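Local coordinates for protein interferon gamma receptor 1 (Gallus gallus, PDB 4EQ3) that probably binds the cytokine interferon gamma and acts in its reception, this chain covering the two fibronectin type III-like domains of the extracellular part, at residues K22-V27 and P139-I144; E75-Y80 and H195-L200; P130-V135 and E143-L148. One frame throughout, in Å; residues are numbered along the deposited sequence.

Overall arrangement
All three contacts gather at the elbow between the two β-sandwich domains of this class II cytokine receptor ectodomain. Interaction 1 and interaction 2 each bring a loop of the N-terminal domain against the C-terminal domain, and their centres lie about 10 Å apart. Interaction 3 stays within the C-terminal domain, its centre about 7 Å from that of interaction 1 and about 12 Å from that of interaction 2, and shares helix 142-145 with interaction 1. Along the chain the order is 22-27, 75-80, 130-135, 139-148, then 195-200, so the two interdomain contacts alternate. Phe24, Phe132, Ile144 and Phe196 touch from one contact to the next, giving the junction a continuous apolar seam that joins the two domains.

Interaction 1 (K22-V27 and P139-I144); sequences KNFRTV and PWMREI
Phe24 projects from the N-terminal domain to meet Met141 and Ile144 of the C-terminal domain, in a buried part of the junction between two tandem fibronectin type III-like domains. It sits in the two-residue loop of a β-hairpin: a type I' turn from Lys22 to Arg25 links strands 17-22 and 25-31, closed by Lys22 N to Arg25 O at 3.0 Å and Arg25 N to Lys22 O at 3.1 Å. Phe24 occupies the third position of that turn, and its ring, with CG opposite the carbonyl carbon (chi1 -62°), reaches across toward helix 142-145 and the residues leading into it.

The principal interaction is between methyl and ring. Met141, present as selenomethionine introduced for the crystallography, places CE over the centre of one face of the Phe24 ring, 3.7 Å from the centroid and only 8° off the normal, a CH-pi contact. Its selenium stands obliquely to the same ring, 4.4 Å from the centroid, which makes the pair Met-aromatic as well. Bends at chi2 and chi3 curl the chain so that CE comes to rest on Phe24, while SE also lies over a face of the neighbouring Trp140 indole, displaced toward its rim.

Apolar packing completes the contact. Ile144, three residues further along, offers its CG2 branch obliquely to the Phe24 ring. Phe132 and Phe196 add edge-to-face partners from the second domain, so a loop, a strand and helix 142-145 with the residues leading into it all contribute contacts to this phenyl group. No hydrogen bond joins the segments; van der Waals and ring contacts alone bind them, over a modest 120 Å² of buried surface. At the ring's far end, Phe24 CZ lies 4.1 Å from Ile144 CG2.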
loop_
_atom_site.group_PDB
_atom_site.type_symbol
_atom_site.label_atom_id
_atom_site.label_comp_id
_atom_site.label_asym_id
_atom_site.label_seq_id
_atom_site.Cartn_x
_atom_site.Cartn_y
_atom_site.Cartn_z
ATOM N N LYS A 22 -0.439 1.345 -3.507
ATOM C CA LYS A 22 0.221 0.276 -2.778
ATOM C C LYS A 22 1.004 0.755 -1.580
ATOM O O LYS A 22 1.815 1.626 -1.730
ATOM C CB LYS A 22 1.115 -0.532 -3.713
ATOM C CG LYS A 22 1.841 -1.727 -3.145
ATOM C CD LYS A 22 1.549 -2.907 -3.921
ATOM C CE LYS A 22 2.760 -3.533 -4.588
ATOM N NZ LYS A 22 2.444 -4.168 -5.881
ATOM N N ASN A 23 0.744 0.158 -0.416
ATOM C CA ASN A 23 1.443 0.528 0.808
ATOM C C ASN A 23 1.234 1.997 1.127
ATOM O O ASN A 23 2.111 2.655 1.687
ATOM C CB ASN A 23 2.927 0.217 0.690
ATOM C CG ASN A 23 3.206 -1.267 0.642
ATOM O OD1 ASN A 23 4.251 -1.703 0.142
ATOM N ND2 ASN A 23 2.276 -2.055 1.158
ATOM N N PHE A 24 0.058 2.502 0.760
ATOM C CA PHE A 24 -0.343 3.867 1.082
ATOM C C PHE A 24 0.361 4.916 0.239
ATOM O O PHE A 24 0.232 6.110 0.493
ATOM C CB PHE A 24 -0.167 4.136 2.576
ATOM C CG PHE A 24 -1.020 3.252 3.438
ATOM C CD1 PHE A 24 -2.372 3.519 3.595
ATOM C CD2 PHE A 24 -0.481 2.144 4.069
ATOM C CE1 PHE A 24 -3.168 2.699 4.388
ATOM C CE2 PHE A 24 -1.269 1.319 4.854
ATOM C CZ PHE A 24 -2.611 1.597 5.018
ATOM N N ARG A 25 1.110 4.459 -0.760
ATOM C CA ARG A 25 1.584 5.346 -1.814
ATOM C C ARG A 25 0.586 5.262 -2.962
ATOM O O ARG A 25 0.438 4.220 -3.602
ATOM C CB ARG A 25 2.991 4.954 -2.284
ATOM C CG ARG A 25 3.606 5.906 -3.312
ATOM C CD ARG A 25 4.027 7.266 -2.712
ATOM N NE ARG A 25 5.210 7.182 -1.854
ATOM C CZ ARG A 25 5.942 8.231 -1.472
ATOM N NH1 ARG A 25 7.001 8.059 -0.691
ATOM N NH2 ARG A 25 5.626 9.455 -1.874
ATOM N N THR A 26 -0.115 6.358 -3.212
ATOM C CA THR A 26 -1.102 6.371 -4.275
ATOM C C THR A 26 -0.675 7.280 -5.407
ATOM O O THR A 26 -0.397 8.465 -5.198
ATOM C CB THR A 26 -2.478 6.826 -3.763
ATOM O OG1 THR A 26 -2.867 5.995 -2.668
ATOM C CG2 THR A 26 -3.510 6.728 -4.866
ATOM N N VAL A 27 -0.653 6.732 -6.612
ATOM C CA VAL A 27 -0.245 7.510 -7.769
ATOM C C VAL A 27 -1.212 7.359 -8.930
ATOM O O VAL A 27 -1.695 6.261 -9.227
ATOM C CB VAL A 27 1.191 7.164 -8.222
ATOM C CG1 VAL A 27 1.690 8.213 -9.196
ATOM C CG2 VAL A 27 2.118 7.090 -7.029
ATOM N N PRO A 139 -0.403 12.264 10.335
ATOM C CA PRO A 139 -1.089 12.035 11.611
ATOM C C PRO A 139 -2.428 11.313 11.437
ATOM O O PRO A 139 -2.850 10.599 12.346
ATOM C CB PRO A 139 -1.291 13.453 12.155
ATOM C CG PRO A 139 -0.163 14.245 11.552
ATOM C CD PRO A 139 -0.011 13.672 10.158
ATOM N N TRP A 140 -3.080 11.479 10.292
ATOM C CA TRP A 140 -4.356 10.809 10.077
ATOM C C TRP A 140 -4.194 9.295 10.039
ATOM O O TRP A 140 -5.171 8.560 10.118
ATOM C CB TRP A 140 -5.028 11.307 8.801
ATOM C CG TRP A 140 -4.494 10.715 7.528
ATOM C CD1 TRP A 140 -3.477 11.200 6.759
ATOM C CD2 TRP A 140 -4.985 9.552 6.855
ATOM N NE1 TRP A 140 -3.296 10.402 5.655
ATOM C CE2 TRP A 140 -4.207 9.379 5.695
ATOM C CE3 TRP A 140 -6.000 8.631 7.128
ATOM C CZ2 TRP A 140 -4.417 8.332 4.805
ATOM C CZ3 TRP A 140 -6.206 7.588 6.243
ATOM C CH2 TRP A 140 -5.419 7.448 5.096
HETATM N N MSE A 141 -2.951 8.837 9.931
HETATM C CA MSE A 141 -2.661 7.415 9.838
HETATM C C MSE A 141 -2.655 6.713 11.191
HETATM O O MSE A 141 -2.746 5.487 11.258
HETATM C CB MSE A 141 -1.321 7.194 9.132
HETATM C CG MSE A 141 -1.365 7.400 7.623
HETATM SE SE MSE A 141 -2.428 6.049 6.664
HETATM C CE MSE A 141 -1.553 4.414 7.294
ATOM N N ARG A 142 -2.544 7.477 12.271
ATOM C CA ARG A 142 -2.515 6.880 13.607
ATOM C C ARG A 142 -3.711 5.951 13.814
ATOM O O ARG A 142 -3.572 4.826 14.303
ATOM C CB ARG A 142 -2.503 7.974 14.674
ATOM C CG ARG A 142 -2.206 7.477 16.078
ATOM C CD ARG A 142 -1.847 8.651 16.996
ATOM N NE ARG A 142 -0.669 9.366 16.504
ATOM C CZ ARG A 142 -0.373 10.631 16.794
ATOM N NH1 ARG A 142 -1.172 11.341 17.584
ATOM N NH2 ARG A 142 0.726 11.186 16.289
ATOM N N GLU A 143 -4.882 6.435 13.423
ATOM C CA GLU A 143 -6.118 5.687 13.577
ATOM C C GLU A 143 -6.044 4.368 12.814
ATOM O O GLU A 143 -6.520 3.326 13.281
ATOM C CB GLU A 143 -7.275 6.541 13.059
ATOM C CG GLU A 143 -8.571 5.817 12.909
ATOM C CD GLU A 143 -9.733 6.765 12.669
ATOM O OE1 GLU A 143 -9.540 7.839 12.053
ATOM O OE2 GLU A 143 -10.850 6.427 13.102
ATOM N N ILE A 144 -5.432 4.421 11.635
ATOM C CA ILE A 144 -5.316 3.252 10.773
ATOM C C ILE A 144 -4.309 2.248 11.338
ATOM O O ILE A 144 -4.584 1.047 11.381
ATOM C CB ILE A 144 -4.913 3.666 9.335
ATOM C CG1 ILE A 144 -5.876 4.737 8.794
ATOM C CG2 ILE A 144 -4.802 2.451 8.415
ATOM C CD1 ILE A 144 -7.347 4.482 9.088
#

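Interaction 2 (E75-Y80 and H195-L200); sequences EIFHSY and HFFDDL
Phe77 of the N-terminal domain packs against Phe197 and Leu200 of the C-terminal domain at the surface of the interdomain elbow. A loop leading to strand 81-88 here faces the β-hairpin turn between strands 186-196 and 201-213, a type II' turn from Phe197 to Leu200 closed by Leu200 N to Phe197 O at 3.3 Å.

Along the first segment, Ile76 comes first. It lays CG2 over one face of the following Phe77 ring, toward the rim, while its CD1 packs against Ile144 CG2 on the inner side. Phe77 then carries the contact: its edge is turned to the face of Phe197 in an edge-to-face pair, with centroids 5.1 Å apart and planes at 62°. The two side chains come from opposite directions, and Phe77 CZ sits 3.6 Å from Phe197 CE2, off the centre of that ring. Beyond Phe77 the segment leads away toward strand 81-88, with His78 stacked on Tyr48.

Gln104, in the short helix 103-106, ties both sides together: its backbone pairs with Ile76 and its NE2 donates to Leu200 O. Leu200 crosses Phe77 at about a right angle, and its CD1 approaches Phe77 CE1 to 4.0 Å.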
loop_
_atom_site.group_PDB
_atom_site.type_symbol
_atom_site.label_atom_id
_atom_site.label_comp_id
_atom_site.label_asym_id
_atom_site.label_seq_id
_atom_site.Cartn_x
_atom_site.Cartn_y
_atom_site.Cartn_z
ATOM N N GLU A 75 -8.707 9.617 3.897
ATOM C CA GLU A 75 -9.867 8.839 4.297
ATOM C C GLU A 75 -9.658 7.469 3.681
ATOM O O GLU A 75 -9.321 7.370 2.504
ATOM C CB GLU A 75 -11.148 9.461 3.734
ATOM C CG GLU A 75 -11.477 10.847 4.284
ATOM C CD GLU A 75 -11.918 10.804 5.737
ATOM O OE1 GLU A 75 -12.267 9.708 6.222
ATOM O OE2 GLU A 75 -11.907 11.867 6.395
ATOM N N ILE A 76 -9.837 6.415 4.465
ATOM C CA ILE A 76 -9.642 5.070 3.933
ATOM C C ILE A 76 -10.958 4.443 3.451
ATOM O O ILE A 76 -10.957 3.593 2.563
ATOM C CB ILE A 76 -8.944 4.142 4.964
ATOM C CG1 ILE A 76 -8.185 3.011 4.258
ATOM C CG2 ILE A 76 -9.945 3.599 5.982
ATOM C CD1 ILE A 76 -7.142 2.312 5.156
ATOM N N PHE A 77 -12.077 4.885 4.021
ATOM C CA PHE A 77 -13.383 4.276 3.729
ATOM C C PHE A 77 -14.253 5.071 2.765
ATOM O O PHE A 77 -15.088 4.497 2.062
ATOM C CB PHE A 77 -14.142 3.969 5.027
ATOM C CG PHE A 77 -13.440 2.969 5.903
ATOM C CD1 PHE A 77 -13.245 1.670 5.465
ATOM C CD2 PHE A 77 -12.971 3.324 7.152
ATOM C CE1 PHE A 77 -12.591 0.740 6.258
ATOM C CE2 PHE A 77 -12.308 2.397 7.951
ATOM C CZ PHE A 77 -12.125 1.107 7.500
ATOM N N HIS A 78 -14.065 6.382 2.712
ATOM C CA HIS A 78 -14.879 7.195 1.812
ATOM C C HIS A 78 -14.254 7.261 0.422
ATOM O O HIS A 78 -13.088 6.907 0.245
ATOM C CB HIS A 78 -15.081 8.597 2.372
ATOM C CG HIS A 78 -15.760 8.622 3.705
ATOM N ND1 HIS A 78 -17.056 8.189 3.887
ATOM C CD2 HIS A 78 -15.326 9.031 4.921
ATOM C CE1 HIS A 78 -17.389 8.330 5.157
ATOM N NE2 HIS A 78 -16.359 8.843 5.804
ATOM N N SER A 79 -15.039 7.719 -0.552
ATOM C CA SER A 79 -14.650 7.704 -1.959
ATOM C C SER A 79 -13.940 8.985 -2.402
ATOM O O SER A 79 -14.110 10.057 -1.811
ATOM C CB SER A 79 -15.882 7.473 -2.848
ATOM O OG SER A 79 -16.516 6.236 -2.563
ATOM N N TYR A 80 -13.129 8.852 -3.448
ATOM C CA TYR A 80 -12.481 9.987 -4.093
ATOM C C TYR A 80 -12.636 9.812 -5.593
ATOM O O TYR A 80 -12.679 8.685 -6.093
ATOM C CB TYR A 80 -10.983 10.027 -3.768
ATOM C CG TYR A 80 -10.609 10.461 -2.360
ATOM C CD1 TYR A 80 -10.317 11.792 -2.073
ATOM C CD2 TYR A 80 -10.502 9.533 -1.330
ATOM C CE1 TYR A 80 -9.944 12.189 -0.789
ATOM C CE2 TYR A 80 -10.130 9.923 -0.049
ATOM C CZ TYR A 80 -9.858 11.249 0.211
ATOM O OH TYR A 80 -9.502 11.621 1.483
ATOM N N HIS A 195 -2.589 -7.110 7.949
ATOM C CA HIS A 195 -4.043 -6.991 8.065
ATOM C C HIS A 195 -4.372 -5.612 8.628
ATOM O O HIS A 195 -3.692 -5.134 9.531
ATOM C CB HIS A 195 -4.609 -8.044 9.032
ATOM C CG HIS A 195 -4.710 -9.426 8.456
ATOM N ND1 HIS A 195 -3.631 -10.285 8.379
ATOM C CD2 HIS A 195 -5.768 -10.111 7.964
ATOM C CE1 HIS A 195 -4.020 -11.430 7.847
ATOM N NE2 HIS A 195 -5.310 -11.350 7.580
ATOM N N PHE A 196 -5.406 -4.970 8.095
ATOM C CA PHE A 196 -5.959 -3.771 8.717
ATOM C C PHE A 196 -7.450 -4.019 9.005
ATOM O O PHE A 196 -8.195 -4.449 8.123
ATOM C CB PHE A 196 -5.781 -2.536 7.822
ATOM C CG PHE A 196 -4.356 -1.993 7.777
ATOM C CD1 PHE A 196 -3.500 -2.339 6.744
ATOM C CD2 PHE A 196 -3.901 -1.115 8.748
ATOM C CE1 PHE A 196 -2.196 -1.840 6.691
ATOM C CE2 PHE A 196 -2.594 -0.602 8.704
ATOM C CZ PHE A 196 -1.743 -0.972 7.673
ATOM N N PHE A 197 -7.872 -3.759 10.238
ATOM C CA PHE A 197 -9.257 -4.005 10.649
ATOM C C PHE A 197 -9.633 -5.465 10.455
ATOM O O PHE A 197 -10.641 -5.771 9.809
ATOM C CB PHE A 197 -10.226 -3.147 9.841
ATOM C CG PHE A 197 -9.947 -1.680 9.917
ATOM C CD1 PHE A 197 -10.436 -0.922 10.968
ATOM C CD2 PHE A 197 -9.209 -1.046 8.934
ATOM C CE1 PHE A 197 -10.174 0.432 11.040
ATOM C CE2 PHE A 197 -8.962 0.315 9.004
ATOM C CZ PHE A 197 -9.445 1.048 10.056
ATOM N N ASP A 198 -8.827 -6.359 11.019
ATOM C CA ASP A 198 -8.986 -7.796 10.817
ATOM C C ASP A 198 -8.869 -8.161 9.344
ATOM O O ASP A 198 -7.762 -8.413 8.847
ATOM C CB ASP A 198 -10.309 -8.307 11.397
ATOM C CG ASP A 198 -10.413 -8.080 12.893
ATOM O OD1 ASP A 198 -9.377 -8.224 13.582
ATOM O OD2 ASP A 198 -11.525 -7.754 13.379
ATOM N N ASP A 199 -9.993 -8.189 8.636
ATOM C CA ASP A 199 -9.966 -8.647 7.247
ATOM C C ASP A 199 -10.500 -7.663 6.193
ATOM O O ASP A 199 -10.678 -8.037 5.034
ATOM C CB ASP A 199 -10.659 -10.007 7.124
ATOM C CG ASP A 199 -9.833 -11.137 7.729
ATOM O OD1 ASP A 199 -10.412 -12.208 8.024
ATOM O OD2 ASP A 199 -8.602 -10.956 7.909
ATOM N N LEU A 200 -10.737 -6.414 6.582
ATOM C CA LEU A 200 -11.158 -5.398 5.622
ATOM C C LEU A 200 -10.069 -5.100 4.583
ATOM O O LEU A 200 -10.362 -4.827 3.417
ATOM C CB LEU A 200 -11.584 -4.120 6.339
ATOM C CG LEU A 200 -12.805 -4.244 7.261
ATOM C CD1 LEU A 200 -13.247 -2.875 7.743
ATOM C CD2 LEU A 200 -13.964 -4.971 6.582
#

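Interaction 3 (P130-V135 and E143-L148); sequences PEFPSV and EIYSEL
Tyr145 and Phe132 both set CG opposite the carbonyl carbon (chi1 -71° and -72°), and from these positions their side chains cross at a slant. The tyrosine thereby spans from helix 142-145 to the loop that follows strand 122-128, inside the second fibronectin type III-like domain, where the short helix and the loop lie at the end facing the N-terminal domain.

At the tip of the tyrosine, OH donates to Pro133 O, which lies at the ring edge near its plane. The modelled separation of 2.5 Å is very short, so the exact length is doubtful. The same hydroxyl is hemmed in by apolar atoms, with Pro133 CD at 3.2 Å and Phe132 CB at 3.4 Å.

Carbon contacts flank the ring on its way out. Phe132 CD2 is 4.0 Å from Tyr145 CE1 in an oblique approach, and Val135 CG2 packs at the tyrosine edge, 3.8 Å from CD2. Phe132 is further held by a stack on His129. Leu148, at the start of strand 148-156, meets the edge of the Phe132 ring through CD2.

A type I turn from Tyr145 to Leu148 carries the helix into that strand, bonded by Leu148 N to Tyr145 O. Within it Ser146 folds back on the helix: its OG donates to Glu143 O at 2.7 Å from above the carbonyl plane, 36° out of it.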
loop_
_atom_site.group_PDB
_atom_site.type_symbol
_atom_site.label_atom_id
_atom_site.label_comp_id
_atom_site.label_asym_id
_atom_site.label_seq_id
_atom_site.Cartn_x
_atom_site.Cartn_y
_atom_site.Cartn_z
ATOM N N PRO A 130 8.574 -1.390 5.836
ATOM C CA PRO A 130 9.386 -0.163 5.813
ATOM C C PRO A 130 8.742 0.939 4.971
ATOM O O PRO A 130 8.975 2.125 5.206
ATOM C CB PRO A 130 10.707 -0.622 5.171
ATOM C CG PRO A 130 10.367 -1.873 4.444
ATOM C CD PRO A 130 9.296 -2.537 5.262
ATOM N N GLU A 131 7.934 0.585 3.991
ATOM C CA GLU A 131 7.274 1.542 3.131
ATOM C C GLU A 131 6.179 2.356 3.779
ATOM O O GLU A 131 5.848 3.377 3.327
ATOM C CB GLU A 131 6.679 0.855 1.947
ATOM C CG GLU A 131 7.584 -0.091 1.316
ATOM C CD GLU A 131 7.298 -1.547 1.681
ATOM O OE1 GLU A 131 7.474 -2.336 0.754
ATOM O OE2 GLU A 131 6.936 -1.896 2.840
ATOM N N PHE A 132 5.622 1.870 4.851
ATOM C CA PHE A 132 4.510 2.601 5.461
ATOM C C PHE A 132 4.975 3.983 5.904
ATOM O O PHE A 132 6.058 4.133 6.465
ATOM C CB PHE A 132 3.894 1.839 6.639
ATOM C CG PHE A 132 3.093 0.628 6.234
ATOM C CD1 PHE A 132 2.853 0.351 4.901
ATOM C CD2 PHE A 132 2.589 -0.232 7.196
ATOM C CE1 PHE A 132 2.127 -0.763 4.528
ATOM C CE2 PHE A 132 1.866 -1.349 6.839
ATOM C CZ PHE A 132 1.629 -1.619 5.504
ATOM N N PRO A 133 4.158 5.003 5.647
ATOM C CA PRO A 133 4.589 6.358 6.004
ATOM C C PRO A 133 4.599 6.582 7.518
ATOM O O PRO A 133 3.826 5.959 8.248
ATOM C CB PRO A 133 3.556 7.252 5.313
ATOM C CG PRO A 133 2.330 6.372 5.169
ATOM C CD PRO A 133 2.858 4.980 4.954
ATOM N N SER A 134 5.498 7.447 7.973
ATOM C CA SER A 134 5.619 7.789 9.381
ATOM C C SER A 134 4.343 8.458 9.880
ATOM O O SER A 134 3.795 9.326 9.215
ATOM C CB SER A 134 6.814 8.730 9.585
ATOM O OG SER A 134 6.750 9.399 10.840
ATOM N N VAL A 135 3.878 8.055 11.053
ATOM C CA VAL A 135 2.684 8.658 11.633
ATOM C C VAL A 135 2.892 10.149 11.882
ATOM O O VAL A 135 1.949 10.942 11.808
ATOM C CB VAL A 135 2.276 7.952 12.943
ATOM C CG1 VAL A 135 2.789 8.718 14.162
ATOM C CG2 VAL A 135 0.766 7.792 13.000
ATOM N N GLU A 143 -4.882 6.435 13.423
ATOM C CA GLU A 143 -6.118 5.687 13.577
ATOM C C GLU A 143 -6.044 4.368 12.814
ATOM O O GLU A 143 -6.520 3.326 13.281
ATOM C CB GLU A 143 -7.275 6.541 13.059
ATOM C CG GLU A 143 -8.571 5.817 12.909
ATOM C CD GLU A 143 -9.733 6.765 12.669
ATOM O OE1 GLU A 143 -9.540 7.839 12.053
ATOM O OE2 GLU A 143 -10.850 6.427 13.102
ATOM N N ILE A 144 -5.432 4.421 11.635
ATOM C CA ILE A 144 -5.316 3.252 10.773
ATOM C C ILE A 144 -4.309 2.248 11.338
ATOM O O ILE A 144 -4.584 1.047 11.381
ATOM C CB ILE A 144 -4.913 3.666 9.335
ATOM C CG1 ILE A 144 -5.876 4.737 8.794
ATOM C CG2 ILE A 144 -4.802 2.451 8.415
ATOM C CD1 ILE A 144 -7.347 4.482 9.088
ATOM N N TYR A 145 -3.146 2.746 11.764
ATOM C CA TYR A 145 -2.100 1.895 12.338
ATOM C C TYR A 145 -2.566 1.218 13.616
ATOM O O TYR A 145 -2.168 0.097 13.916
ATOM C CB TYR A 145 -0.822 2.693 12.629
ATOM C CG TYR A 145 -0.073 3.125 11.389
ATOM C CD1 TYR A 145 -0.010 2.303 10.271
ATOM C CD2 TYR A 145 0.582 4.349 11.343
ATOM C CE1 TYR A 145 0.680 2.692 9.133
ATOM C CE2 TYR A 145 1.282 4.748 10.210
ATOM C CZ TYR A 145 1.323 3.917 9.110
ATOM O OH TYR A 145 2.000 4.314 7.986
ATOM N N SER A 146 -3.424 1.896 14.371
ATOM C CA SER A 146 -3.976 1.284 15.574
ATOM C C SER A 146 -4.730 -0.016 15.241
ATOM O O SER A 146 -5.058 -0.806 16.140
ATOM C CB SER A 146 -4.883 2.270 16.324
ATOM O OG SER A 146 -6.169 2.322 15.745
ATOM N N GLU A 147 -4.995 -0.242 13.953
ATOM C CA GLU A 147 -5.717 -1.439 13.510
ATOM C C GLU A 147 -4.843 -2.376 12.665
ATOM O O GLU A 147 -5.341 -3.284 12.000
ATOM C CB GLU A 147 -6.962 -1.049 12.714
ATOM C CG GLU A 147 -7.980 -0.205 13.491
ATOM C CD GLU A 147 -8.726 -0.999 14.554
ATOM O OE1 GLU A 147 -8.669 -2.245 14.527
ATOM O OE2 GLU A 147 -9.373 -0.368 15.417
ATOM N N LEU A 148 -3.538 -2.150 12.687
ATOM C CA LEU A 148 -2.623 -2.996 11.927
ATOM C C LEU A 148 -2.304 -4.280 12.678
ATOM O O LEU A 148 -1.926 -4.242 13.846
ATOM C CB LEU A 148 -1.317 -2.251 11.643
ATOM C CG LEU A 148 -0.202 -3.098 11.019
ATOM C CD1 LEU A 148 -0.591 -3.631 9.635
ATOM C CD2 LEU A 148 1.083 -2.284 10.948
#